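PDB 2HCF: hydrolase, haloacid dehalogenase-like family from Chlorobaculum tepidum, which probably acts as a magnesium-dependent hydrolase of the haloacid dehalogenase superfamily, its substrate not established. Local coordinates for residues Ile176-Thr179 with Glu180-Arg184. Numbering follows the deposited sequence.
With MG (magnesium ion), chain B.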
ATOM      1  N   ILE A 176      -4.555  -7.701   1.846  1.00 19.70           N
ATOM      2  CA  ILE A 176      -5.666  -7.050   1.152  1.00 19.47           C
ATOM      3  C   ILE A 176      -5.183  -5.922   0.229  1.00 19.84           C
ATOM      4  O   ILE A 176      -4.457  -5.001   0.670  1.00 20.03           O
ATOM      5  CB  ILE A 176      -6.689  -6.490   2.173  1.00 19.34           C
ATOM      6  CG1 ILE A 176      -7.231  -7.626   3.044  1.00 19.84           C
ATOM      7  CG2 ILE A 176      -7.829  -5.752   1.471  1.00 19.69           C
ATOM      8  CD1 ILE A 176      -7.844  -7.170   4.370  1.00 18.54           C
ATOM      9  N   GLY A 177      -5.650  -5.966  -1.022  1.00 18.86           N
ATOM     10  CA  GLY A 177      -5.397  -4.913  -2.003  1.00 18.73           C
ATOM     11  C   GLY A 177      -6.222  -4.979  -3.277  1.00 18.42           C
ATOM     12  O   GLY A 177      -7.086  -5.832  -3.422  1.00 18.05           O
ATOM     13  N   ASP A 178      -5.896  -4.096  -4.224  1.00 18.67           N
ATOM     14  CA  ASP A 178      -6.709  -3.824  -5.416  1.00 17.25           C
ATOM     15  C   ASP A 178      -6.081  -4.158  -6.772  1.00 17.53           C
ATOM     16  O   ASP A 178      -6.699  -3.856  -7.797  1.00 16.91           O
ATOM     17  CB  ASP A 178      -7.124  -2.349  -5.412  1.00 17.89           C
ATOM     18  CG  ASP A 178      -5.931  -1.397  -5.672  1.00 19.52           C
ATOM     19  OD1 ASP A 178      -4.984  -1.447  -4.851  1.00 19.72           O
ATOM     20  OD2 ASP A 178      -5.967  -0.609  -6.675  1.00 19.33           O
ATOM     21  N   THR A 179      -4.879  -4.767  -6.784  1.00 16.56           N
ATOM     22  CA  THR A 179      -4.178  -5.089  -8.038  1.00 17.01           C
ATOM     23  C   THR A 179      -3.575  -6.469  -8.035  1.00 17.50           C
ATOM     24  O   THR A 179      -3.485  -7.141  -7.003  1.00 17.31           O
ATOM     25  CB  THR A 179      -3.001  -4.109  -8.346  1.00 16.94           C
ATOM     26  OG1 THR A 179      -1.813  -4.539  -7.644  1.00 17.50           O
ATOM     27  CG2 THR A 179      -3.371  -2.680  -7.946  1.00 16.71           C
ATOM     28  N   GLU A 180      -3.110  -6.886  -9.216  1.00 19.45           N
ATOM     29  CA  GLU A 180      -2.401  -8.146  -9.333  1.00 20.75           C
ATOM     30  C   GLU A 180      -1.170  -8.203  -8.418  1.00 21.13           C
ATOM     31  O   GLU A 180      -0.761  -9.280  -8.011  1.00 20.93           O
ATOM     32  CB  GLU A 180      -1.960  -8.383 -10.774  1.00 20.70           C
ATOM     33  CG  GLU A 180      -0.872  -7.474 -11.237  1.00 23.45           C
ATOM     34  CD  GLU A 180      -0.462  -7.734 -12.682  1.00 24.82           C
ATOM     35  OE1 GLU A 180      -0.080  -8.883 -12.977  1.00 31.78           O
ATOM     36  OE2 GLU A 180      -0.529  -6.793 -13.510  1.00 32.80           O
ATOM     37  N   HIS A 181      -0.590  -7.044  -8.094  1.00 20.59           N
ATOM     38  CA  HIS A 181       0.640  -7.013  -7.299  1.00 20.88           C
ATOM     39  C   HIS A 181       0.362  -7.375  -5.843  1.00 20.30           C
ATOM     40  O   HIS A 181       1.175  -8.020  -5.183  1.00 19.91           O
ATOM     41  CB  HIS A 181       1.308  -5.651  -7.419  1.00 20.97           C
ATOM     42  CG  HIS A 181       1.550  -5.244  -8.836  1.00 22.90           C
ATOM     43  ND1 HIS A 181       2.273  -6.031  -9.715  1.00 26.00           N
ATOM     44  CD2 HIS A 181       1.119  -4.182  -9.546  1.00 24.03           C
ATOM     45  CE1 HIS A 181       2.313  -5.436 -10.893  1.00 27.46           C
ATOM     46  NE2 HIS A 181       1.633  -4.305 -10.814  1.00 25.78           N
ATOM     47  N   ASP A 182      -0.788  -6.936  -5.342  1.00 20.67           N
ATOM     48  CA  ASP A 182      -1.258  -7.327  -4.039  1.00 20.49           C
ATOM     49  C   ASP A 182      -1.473  -8.841  -3.978  1.00 20.39           C
ATOM     50  O   ASP A 182      -0.977  -9.520  -3.077  1.00 19.52           O
ATOM     51  CB  ASP A 182      -2.537  -6.573  -3.714  1.00 21.22           C
ATOM     52  CG  ASP A 182      -2.324  -5.081  -3.790  1.00 21.61           C
ATOM     53  OD1 ASP A 182      -1.772  -4.542  -2.830  1.00 28.53           O
ATOM     54  OD2 ASP A 182      -2.669  -4.452  -4.811  1.00 21.52           O
ATOM     55  N   ILE A 183      -2.177  -9.357  -4.955  1.00 19.31           N
ATOM     56  CA  ILE A 183      -2.493 -10.757  -4.944  1.00 19.88           C
ATOM     57  C   ILE A 183      -1.200 -11.571  -5.005  1.00 19.92           C
ATOM     58  O   ILE A 183      -1.054 -12.621  -4.354  1.00 20.07           O
ATOM     59  CB  ILE A 183      -3.412 -11.129  -6.150  1.00 20.01           C
ATOM     60  CG1 ILE A 183      -4.773 -10.447  -6.011  1.00 19.79           C
ATOM     61  CG2 ILE A 183      -3.627 -12.630  -6.198  1.00 20.59           C
ATOM     62  CD1 ILE A 183      -5.591 -10.415  -7.274  1.00 19.88           C
ATOM     63  N   ARG A 184      -0.261 -11.095  -5.809  1.00 20.41           N
ATOM     64  CA  ARG A 184       0.960 -11.844  -6.100  0.50 20.56           C
ATOM     65  C   ARG A 184       1.866 -11.832  -4.876  1.00 20.80           C
ATOM     66  O   ARG A 184       2.471 -12.816  -4.526  1.00 21.80           O
ATOM     67  CB  ARG A 184       1.692 -11.226  -7.290  0.50 20.01           C
ATOM     68  CG  ARG A 184       3.149 -11.692  -7.429  0.50 20.46           C
ATOM     69  CD  ARG A 184       3.761 -11.358  -8.776  0.50 21.80           C
ATOM     70  NE  ARG A 184       2.748 -11.390  -9.820  0.50 24.17           N
ATOM     71  CZ  ARG A 184       2.292 -10.324 -10.477  0.50 24.02           C
ATOM     72  NH1 ARG A 184       2.792  -9.094 -10.274  0.50 24.00           N
ATOM     73  NH2 ARG A 184       1.334 -10.502 -11.361  0.50 24.07           N
TER
HETATM   74 MG    MG B 300      -3.309  -0.299  -4.322  1.00 15.09          MG
HETATM   75  O   HOH W   1      -3.553   0.575  -6.376  1.00 17.21           O
HETATM   76  O   HOH W   2      -1.994  -1.870  -4.621  1.00 13.89           O
HETATM   77  O   HOH W   3      -1.519   0.816  -4.067  1.00 16.02           O
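A capping box between T179 and D182 starts the helix 180-187 beside the magnesium site of this Rossmann-like HAD fold, and it illustrates how one acidic side chain can serve a helix end and a metal site together. The strand 173-177 ends here, at the C-terminal edge of the parallel sheet, and the chain turns at once into the helix of a beta-alpha-beta unit. T179 is the N-cap: its OG1 accepts from H181 N at 2.8 Å and donates a hydrogen bond to D182 OD2. That hydroxyl, set between the backbone N and the carbonyl carbon (chi1 84°), faces the first turn of the helix. In return D182 OD2 accepts from T179 N at 3.0 Å, on the anti side of the carboxylate; the amide and the hydroxyl arrive from opposite faces of its plane. D178 N adds a weak bond to the same oxygen. The first i to i+4 backbone bond of the helix runs from I183 N to T179 O, almost straight (165°). The carboxylate of D182 also packs on the backbone of G177, its CG 3.6 Å from G177 CA, where a CB would collide with it. OD1 of D182 forms a salt bridge with R149. With an alanine at D182, T179 N and OG1 would probably lose their shared acceptor and R149 its salt-bridge partner here. D178 binds the magnesium ion, which OD2 of D10 and the backbone carbonyl O of D12 also bind, as in the HAD family. Of its carboxylate OD1 alone reaches the metal, at 2.1 Å, while OD2 accepts from water 1, itself a metal ligand. D182 stands in the second shell: water 2, bound to the magnesium, donates to D182 OD2 at 2.7 Å.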